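Local coordinates for double-stranded RNA-binding protein 1 (Arabidopsis thaliana, PDB 3ADG) that binds double-stranded RNA and assists DICER-LIKE 1 in the accurate processing of primary microRNA transcripts in the nucleus, at residues L18-E24 and Q37-D43; R46-L50 and S62-A67. All coordinates share one frame; numbering follows the deposited sequence.

Interaction 1: L18-E24 and Q37-D43; sequences LPTPVYE and QSTVILD
Tyr23 and Val40 sit side by side on neighbouring strands of the first hairpin of this protein's first double-stranded RNA-binding domain, whose alpha-beta-beta-beta-alpha fold sets a three-stranded antiparallel sheet against two helices. They form a non-hydrogen-bonded pair on the helix-covered face. Val40 CG2 rides over the Tyr23 ring, 3.7 Å from its centroid, as a CH-pi contact. That methyl lies anti to Val40 N, with CG1 taking the place between N and the carbonyl carbon (chi1 67°), which brings CG2 over the ring and, on another flank, against Pro21, with Pro21 CB a tight 3.5 Å from Val40 CG2. Pro21 in turn packs on Leu9 and Ala13 of helix 5-15. Before the strand, Leu18 crosses Leu42 at about a right angle, and Leu18 CD2 rests on the carboxylate carbon of Asp43.

On the other face, Val22 and Ile41 run side by side, and the Ile41 CD1 methyl reaches the extended Glu24 chain, 3.6 Å from Glu24 OE1. The Glu24 carboxylate goes on to a salt bridge with Arg46. Backbone bonds join Val22 to Ile41 and Glu24 to Thr39 in both directions, and one water spans Pro19 O and Asp43 N. Glu24 O is gripped twice, from opposite faces of its carbonyl plane: Thr39 N comes from one, and from the other the Ser38 hydroxyl donates, with Ser38 OG 2.8 Å from Glu24 O.

Interaction 2: R46-L50 and S62-A67; sequences RYNSL and SAAEVA
Tyr47 lays one face of its ring over Ala67, where the edge strand of the double-stranded RNA-binding fold meets the C-terminal helix packed across its sheet. Ala67 CA sits 3.8 Å from the Tyr47 ring centroid, 20° off the normal, a CH-pi contact made by the helix backbone itself. The Ala67 methyl covers the same ring toward its rim, with CB 3.7 Å from Tyr47 CD1. Tyr47 chi1 of -53° turns CG away from the carbonyl carbon and swings the ring along the helix toward its C-terminal end, where Glu70 and Leu71 also touch it. Losing the ring to an alanine here would probably strip Ala67 of its aromatic cover and open a gap between the strand and the last turns of the helix.

Next to Ala67, Val66 turns both methyls to the strand: each meets Asn48 O, Val66 CG2 the closer at 3.4 Å, and CG1 also approaches Tyr47 CB. One turn before Ala67, the small side chain of Ala63 lets the chain come close, so that Ser49 CA and Ala63 CA are 3.8 Å apart, and Ser49 CB fits against Ala63 N and the Ser62 hydroxyl.

The second shell holds the strand as it leaves the sheet. Val40 of the middle strand touches Tyr47, and Leu9 of helix 5-15 packs against Ala67. Ser49 OG accepts from Ser38 N and donates to Leu50 O from above the carbonyl plane, 2.8 Å from Ser49 OG, which is likely to steady the chain where the Leu50 amide turns to the helix. That amide makes the cross-contact hydrogen bond: Leu50 N donates to Ser62 OG over 3.1 Å, at an N-H...O angle of 154°.

How the interactions relate
Interactions 1 and 2 share one sheet, and strand 35-42 is the common wall: interaction 1 pairs it with strand 22-28, while on its other edge strand 45-48 carries interaction 2 to helix 56-71. Their centres lie 9 Å apart. Val40 O to Tyr47 N and Ser38 O to Ser49 N, each 2.8 Å, are probable hydrogen bonds that couple them directly. Val40 touches both tyrosines, Tyr23 from interaction 1 and Tyr47 from interaction 2. On the sheet face turned from the helices, Arg46 links the two outer strands across the middle one. The helix of interaction 2 also reaches interaction 1 itself, where Ala64 meets the Tyr23 side chain.

Interaction 1: L18-E24 and Q37-D43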
loop_
_atom_site.group_PDB
_atom_site.type_symbol
_atom_site.label_atom_id
_atom_site.label_comp_id
_atom_site.label_asym_id
_atom_site.label_seq_id
_atom_site.Cartn_x
_atom_site.Cartn_y
_atom_site.Cartn_z
ATOM N N LEU A 18 -12.353 7.934 -7.893
ATOM C CA LEU A 18 -12.285 6.568 -7.361
ATOM C C LEU A 18 -12.360 6.613 -5.846
ATOM O O LEU A 18 -11.910 7.594 -5.239
ATOM C CB LEU A 18 -10.935 5.932 -7.772
ATOM C CG LEU A 18 -10.561 6.100 -9.251
ATOM C CD1 LEU A 18 -9.107 5.647 -9.468
ATOM C CD2 LEU A 18 -11.534 5.284 -10.160
ATOM N N PRO A 19 -12.900 5.543 -5.211
ATOM C CA PRO A 19 -12.850 5.502 -3.750
ATOM C C PRO A 19 -11.418 5.573 -3.188
ATOM O O PRO A 19 -10.440 5.121 -3.818
ATOM C CB PRO A 19 -13.489 4.143 -3.408
ATOM C CG PRO A 19 -14.394 3.857 -4.583
ATOM C CD PRO A 19 -13.570 4.351 -5.763
ATOM N N THR A 20 -11.312 6.167 -2.005
ATOM C CA THR A 20 -10.060 6.161 -1.249
ATOM C C THR A 20 -9.460 4.773 -1.279
ATOM O O THR A 20 -10.190 3.794 -1.020
ATOM C CB THR A 20 -10.321 6.633 0.200
ATOM O OG1 THR A 20 -10.819 7.983 0.155
ATOM C CG2 THR A 20 -9.035 6.580 1.038
ATOM N N PRO A 21 -8.144 4.671 -1.616
ATOM C CA PRO A 21 -7.490 3.355 -1.597
ATOM C C PRO A 21 -7.668 2.737 -0.231
ATOM O O PRO A 21 -7.571 3.439 0.783
ATOM C CB PRO A 21 -5.998 3.673 -1.813
ATOM C CG PRO A 21 -5.961 5.008 -2.492
ATOM C CD PRO A 21 -7.222 5.749 -2.036
ATOM N N VAL A 22 -7.953 1.439 -0.200
ATOM C CA VAL A 22 -7.985 0.702 1.046
ATOM C C VAL A 22 -6.777 -0.264 1.132
ATOM O O VAL A 22 -6.333 -0.795 0.136
ATOM C CB VAL A 22 -9.306 -0.077 1.249
ATOM C CG1 VAL A 22 -9.466 -1.240 0.273
ATOM C CG2 VAL A 22 -9.342 -0.618 2.631
ATOM N N TYR A 23 -6.318 -0.500 2.354
ATOM C CA TYR A 23 -5.152 -1.304 2.619
ATOM C C TYR A 23 -5.514 -2.564 3.401
ATOM O O TYR A 23 -6.173 -2.494 4.449
ATOM C CB TYR A 23 -4.107 -0.472 3.379
ATOM C CG TYR A 23 -3.597 0.670 2.560
ATOM C CD1 TYR A 23 -4.320 1.858 2.479
ATOM C CD2 TYR A 23 -2.412 0.542 1.811
ATOM C CE1 TYR A 23 -3.859 2.927 1.688
ATOM C CE2 TYR A 23 -1.938 1.599 1.030
ATOM C CZ TYR A 23 -2.687 2.775 0.954
ATOM O OH TYR A 23 -2.256 3.813 0.164
ATOM N N GLU A 24 -5.084 -3.709 2.884
ATOM C CA GLU A 24 -5.067 -4.938 3.670
ATOM C C GLU A 24 -3.653 -5.063 4.261
ATOM O O GLU A 24 -2.661 -4.814 3.562
ATOM C CB GLU A 24 -5.379 -6.147 2.791
ATOM C CG GLU A 24 -6.806 -6.265 2.292
ATOM C CD GLU A 24 -6.922 -7.310 1.196
ATOM O OE1 GLU A 24 -8.000 -7.427 0.614
ATOM O OE2 GLU A 24 -5.910 -8.002 0.922
ATOM N N GLN A 37 3.322 -7.069 5.255
ATOM C CA GLN A 37 3.152 -6.956 3.825
ATOM C C GLN A 37 1.788 -6.319 3.683
ATOM O O GLN A 37 0.899 -6.560 4.517
ATOM C CB GLN A 37 3.162 -8.344 3.183
ATOM C CG GLN A 37 3.360 -8.321 1.661
ATOM C CD GLN A 37 2.050 -8.339 0.841
ATOM O OE1 GLN A 37 0.994 -8.793 1.305
ATOM N NE2 GLN A 37 2.139 -7.872 -0.406
ATOM N N SER A 38 1.605 -5.521 2.646
ATOM C CA SER A 38 0.300 -4.890 2.453
ATOM C C SER A 38 -0.136 -4.987 0.992
ATOM O O SER A 38 0.689 -5.000 0.080
ATOM C CB SER A 38 0.327 -3.424 2.914
ATOM O OG SER A 38 -0.899 -2.784 2.631
ATOM N N THR A 39 -1.443 -5.042 0.794
ATOM C CA THR A 39 -2.042 -4.940 -0.515
ATOM C C THR A 39 -2.906 -3.714 -0.441
ATOM O O THR A 39 -3.668 -3.564 0.528
ATOM C CB THR A 39 -2.918 -6.167 -0.865
ATOM O OG1 THR A 39 -2.121 -7.352 -0.821
ATOM C CG2 THR A 39 -3.548 -6.016 -2.290
ATOM N N VAL A 40 -2.727 -2.825 -1.411
ATOM C CA VAL A 40 -3.616 -1.680 -1.606
ATOM C C VAL A 40 -4.585 -2.016 -2.725
ATOM O O VAL A 40 -4.187 -2.569 -3.778
ATOM C CB VAL A 40 -2.883 -0.297 -1.834
ATOM C CG1 VAL A 40 -2.112 -0.259 -3.145
ATOM C CG2 VAL A 40 -3.886 0.895 -1.762
ATOM N N ILE A 41 -5.847 -1.665 -2.495
ATOM C CA ILE A 41 -6.898 -1.898 -3.453
ATOM C C ILE A 41 -7.484 -0.559 -3.910
ATOM O O ILE A 41 -7.988 0.233 -3.093
ATOM C CB ILE A 41 -7.983 -2.837 -2.887
ATOM C CG1 ILE A 41 -7.344 -4.148 -2.390
ATOM C CG2 ILE A 41 -9.049 -3.116 -3.934
ATOM C CD1 ILE A 41 -7.128 -4.237 -0.837
ATOM N N LEU A 42 -7.391 -0.325 -5.217
ATOM C CA LEU A 42 -7.859 0.915 -5.840
ATOM C C LEU A 42 -8.582 0.596 -7.141
ATOM O O LEU A 42 -8.057 -0.117 -7.996
ATOM C CB LEU A 42 -6.676 1.881 -6.100
ATOM C CG LEU A 42 -7.038 3.195 -6.821
ATOM C CD1 LEU A 42 -7.956 4.097 -5.960
ATOM C CD2 LEU A 42 -5.771 3.908 -7.317
ATOM N N ASP A 43 -9.796 1.121 -7.289
ATOM C CA ASP A 43 -10.581 0.895 -8.514
ATOM C C ASP A 43 -10.609 -0.598 -8.874
ATOM O O ASP A 43 -10.420 -0.956 -10.040
ATOM C CB ASP A 43 -9.998 1.723 -9.671
ATOM C CG ASP A 43 -10.962 1.857 -10.853
ATOM O OD1 ASP A 43 -12.191 1.762 -10.649
ATOM O OD2 ASP A 43 -10.474 2.071 -11.984
HETATM O O HOH W 1 -11.015 2.589 -4.771
HETATM O O HOH W 2 -10.483 1.031 -2.739
#

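Interaction 2: R46-L50 and S62-A67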
loop_
_atom_site.group_PDB
_atom_site.type_symbol
_atom_site.label_atom_id
_atom_site.label_comp_id
_atom_site.label_asym_id
_atom_site.label_seq_id
_atom_site.Cartn_x
_atom_site.Cartn_y
_atom_site.Cartn_z
ATOM N N ARG A 46 -5.647 -4.692 -7.355
ATOM C CA ARG A 46 -4.836 -5.018 -6.168
ATOM C C ARG A 46 -3.341 -4.856 -6.439
ATOM O O ARG A 46 -2.807 -5.433 -7.374
ATOM C CB ARG A 46 -5.103 -6.450 -5.714
ATOM C CG ARG A 46 -6.568 -6.731 -5.350
ATOM C CD ARG A 46 -6.811 -8.213 -4.984
ATOM N NE ARG A 46 -5.913 -8.702 -3.924
ATOM C CZ ARG A 46 -6.172 -8.576 -2.627
ATOM N NH1 ARG A 46 -7.289 -7.950 -2.232
ATOM N NH2 ARG A 46 -5.312 -9.042 -1.739
ATOM N N TYR A 47 -2.654 -4.105 -5.590
ATOM C CA TYR A 47 -1.203 -3.894 -5.789
ATOM C C TYR A 47 -0.521 -4.299 -4.521
ATOM O O TYR A 47 -0.930 -3.856 -3.454
ATOM C CB TYR A 47 -0.900 -2.426 -6.056
ATOM C CG TYR A 47 -1.701 -1.791 -7.175
ATOM C CD1 TYR A 47 -2.918 -1.174 -6.916
ATOM C CD2 TYR A 47 -1.228 -1.806 -8.498
ATOM C CE1 TYR A 47 -3.644 -0.582 -7.943
ATOM C CE2 TYR A 47 -1.936 -1.190 -9.527
ATOM C CZ TYR A 47 -3.150 -0.594 -9.237
ATOM O OH TYR A 47 -3.861 0.016 -10.226
ATOM N N ASN A 48 0.545 -5.087 -4.637
ATOM C CA ASN A 48 1.165 -5.666 -3.477
ATOM C C ASN A 48 2.482 -4.984 -3.125
ATOM O O ASN A 48 3.294 -4.703 -3.993
ATOM C CB ASN A 48 1.351 -7.160 -3.692
ATOM C CG ASN A 48 0.022 -7.897 -3.641
ATOM O OD1 ASN A 48 -0.617 -8.165 -4.672
ATOM N ND2 ASN A 48 -0.430 -8.163 -2.445
ATOM N N SER A 49 2.651 -4.684 -1.847
ATOM C CA SER A 49 3.957 -4.244 -1.332
ATOM C C SER A 49 5.022 -5.342 -1.405
ATOM O O SER A 49 4.745 -6.565 -1.560
ATOM C CB SER A 49 3.815 -3.821 0.132
ATOM O OG SER A 49 3.746 -4.985 0.957
ATOM N N LEU A 50 6.268 -4.894 -1.226
ATOM C CA LEU A 50 7.362 -5.783 -0.872
ATOM C C LEU A 50 7.085 -6.499 0.473
ATOM O O LEU A 50 6.312 -5.990 1.296
ATOM C CB LEU A 50 8.655 -4.983 -0.780
ATOM C CG LEU A 50 9.263 -4.585 -2.135
ATOM C CD1 LEU A 50 10.601 -3.910 -1.899
ATOM C CD2 LEU A 50 9.393 -5.790 -3.079
ATOM N N SER A 62 4.800 1.018 0.853
ATOM C CA SER A 62 5.406 0.220 -0.233
ATOM C C SER A 62 4.323 -0.179 -1.280
ATOM O O SER A 62 4.561 -0.073 -2.491
ATOM C CB SER A 62 6.114 -1.000 0.356
ATOM O OG SER A 62 6.557 -1.906 -0.668
ATOM N N ALA A 63 3.161 -0.599 -0.786
ATOM C CA ALA A 63 2.010 -0.952 -1.637
ATOM C C ALA A 63 1.617 0.276 -2.493
ATOM O O ALA A 63 1.370 0.123 -3.709
ATOM C CB ALA A 63 0.811 -1.414 -0.786
ATOM N N ALA A 64 1.547 1.458 -1.852
ATOM C CA ALA A 64 1.153 2.706 -2.546
ATOM C C ALA A 64 2.186 3.047 -3.622
ATOM O O ALA A 64 1.817 3.397 -4.741
ATOM C CB ALA A 64 0.989 3.853 -1.552
ATOM N N GLU A 65 3.471 2.844 -3.308
ATOM C CA GLU A 65 4.532 3.071 -4.278
ATOM C C GLU A 65 4.331 2.190 -5.523
ATOM O O GLU A 65 4.429 2.664 -6.663
ATOM C CB GLU A 65 5.895 2.759 -3.676
ATOM C CG GLU A 65 7.012 2.952 -4.749
ATOM C CD GLU A 65 8.404 2.635 -4.268
ATOM O OE1 GLU A 65 9.336 2.797 -5.088
ATOM O OE2 GLU A 65 8.564 2.295 -3.086
ATOM N N VAL A 66 4.072 0.905 -5.280
ATOM C CA VAL A 66 3.837 -0.068 -6.369
ATOM C C VAL A 66 2.660 0.378 -7.224
ATOM O O VAL A 66 2.759 0.407 -8.452
ATOM C CB VAL A 66 3.619 -1.492 -5.823
ATOM C CG1 VAL A 66 3.132 -2.447 -6.928
ATOM C CG2 VAL A 66 4.964 -1.997 -5.160
ATOM N N ALA A 67 1.559 0.752 -6.559
ATOM C CA ALA A 67 0.343 1.255 -7.243
ATOM C C ALA A 67 0.667 2.441 -8.165
ATOM O O ALA A 67 0.354 2.414 -9.376
ATOM C CB ALA A 67 -0.735 1.659 -6.187
#